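Local coordinates for RNA-dependent RNA Polymerase (Bombyx mori cytoplasmic polyhedrosis virus, PDB 6TZ0), which catalyses RNA-directed RNA synthesis, transcribing plus strands from the double-stranded viral genome and making the complementary minus strands during replication, at residues A[554-557]-A[558-561]. Sequence-based numbering, arbitrary orientation.
Sequences SVTT and NTKD
V555 lays its CG1 methyl against the side chain of T559, 3.8 Å from T559 CB, with T559 CG2 nearly as close at 3.9 Å. CG1 reaches there because it stands anti to the backbone N (chi1 175°). One residue on, T556 sits at the N-cap of helix 557-573, and its side chain meets that of T559 at about a right angle. The two hydroxyls share a hydrogen bond, 3.0 Å between T556 OG1 and T559 OG1, with either able to donate. T556 carries OG1 between its own N and carbonyl carbon (chi1 65°), which brings it to the T559 hydroxyl. The backbone bonds of that turn start here: K560 N donates to T556 O at 3.3 Å, and D561 N gives a weak bond to T557 O. Around this turn, V555 and K560 pack on H647 and T559 on L651, both residues of helix 644-665, while T557, N558 and D561 lie against the neighbouring chain of viral structural protein 4. The loop links helix 551-554, which holds D552, a UTP-binding residue whose side chain is about 6 Å from that of V555, to helix 557-573 of the polymerase domain. One hydroxyl-hydroxyl bond and one methyl contact thus join the N-cap residue and the one before it to the first turn, and together probably help to set the helix start close to D552 of the UTP site.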
loop_
_atom_site.group_PDB
_atom_site.type_symbol
_atom_site.label_atom_id
_atom_site.label_comp_id
_atom_site.label_asym_id
_atom_site.label_seq_id
_atom_site.Cartn_x
_atom_site.Cartn_y
_atom_site.Cartn_z
ATOM N N SER A 554 4.667 -15.985 -1.812
ATOM C CA SER A 554 4.342 -17.364 -1.474
ATOM C C SER A 554 2.870 -17.697 -1.651
ATOM O O SER A 554 2.537 -18.873 -1.814
ATOM C CB SER A 554 4.745 -17.664 -0.030
ATOM O OG SER A 554 6.141 -17.557 0.155
ATOM N N VAL A 555 1.989 -16.701 -1.619
ATOM C CA VAL A 555 0.556 -16.935 -1.771
ATOM C C VAL A 555 0.281 -17.286 -3.229
ATOM O O VAL A 555 0.381 -16.431 -4.110
ATOM C CB VAL A 555 -0.261 -15.715 -1.329
ATOM C CG1 VAL A 555 -1.739 -15.920 -1.603
ATOM C CG2 VAL A 555 -0.038 -15.446 0.137
ATOM N N THR A 556 -0.075 -18.537 -3.487
ATOM C CA THR A 556 -0.380 -18.976 -4.840
ATOM C C THR A 556 -1.830 -18.624 -5.168
ATOM O O THR A 556 -2.496 -17.876 -4.449
ATOM C CB THR A 556 -0.107 -20.469 -4.988
ATOM O OG1 THR A 556 -1.007 -21.203 -4.156
ATOM C CG2 THR A 556 1.303 -20.787 -4.554
ATOM N N THR A 557 -2.342 -19.160 -6.270
ATOM C CA THR A 557 -3.731 -18.914 -6.635
ATOM C C THR A 557 -4.669 -19.737 -5.755
ATOM O O THR A 557 -5.721 -19.251 -5.302
ATOM C CB THR A 557 -3.921 -19.250 -8.112
ATOM O OG1 THR A 557 -2.840 -18.685 -8.859
ATOM C CG2 THR A 557 -5.183 -18.635 -8.632
ATOM N N ASN A 558 -4.266 -20.974 -5.467
ATOM C CA ASN A 558 -5.032 -21.831 -4.579
ATOM C C ASN A 558 -5.008 -21.329 -3.141
ATOM O O ASN A 558 -5.955 -21.574 -2.389
ATOM C CB ASN A 558 -4.491 -23.251 -4.652
ATOM C CG ASN A 558 -4.724 -23.886 -5.992
ATOM O OD1 ASN A 558 -5.766 -23.703 -6.596
ATOM N ND2 ASN A 558 -3.754 -24.651 -6.464
ATOM N N THR A 559 -3.942 -20.642 -2.736
ATOM C CA THR A 559 -3.916 -20.053 -1.404
ATOM C C THR A 559 -4.879 -18.876 -1.313
ATOM O O THR A 559 -5.505 -18.660 -0.269
ATOM C CB THR A 559 -2.487 -19.635 -1.059
ATOM O OG1 THR A 559 -1.623 -20.762 -1.212
ATOM C CG2 THR A 559 -2.382 -19.167 0.375
ATOM N N LYS A 560 -5.033 -18.130 -2.411
ATOM C CA LYS A 560 -6.055 -17.093 -2.494
ATOM C C LYS A 560 -7.457 -17.683 -2.400
ATOM O O LYS A 560 -8.368 -17.054 -1.841
ATOM C CB LYS A 560 -5.873 -16.318 -3.799
ATOM C CG LYS A 560 -6.925 -15.275 -4.086
ATOM C CD LYS A 560 -6.818 -14.086 -3.174
ATOM C CE LYS A 560 -8.008 -13.178 -3.377
ATOM N NZ LYS A 560 -8.089 -12.711 -4.777
ATOM N N ASP A 561 -7.634 -18.911 -2.890
ATOM C CA ASP A 561 -8.951 -19.538 -2.839
ATOM C C ASP A 561 -9.428 -19.838 -1.411
ATOM O O ASP A 561 -10.640 -19.912 -1.193
ATOM C CB ASP A 561 -8.931 -20.812 -3.677
ATOM C CG ASP A 561 -10.290 -21.166 -4.232
ATOM O OD1 ASP A 561 -11.260 -20.428 -3.976
ATOM O OD2 ASP A 561 -10.386 -22.176 -4.954
#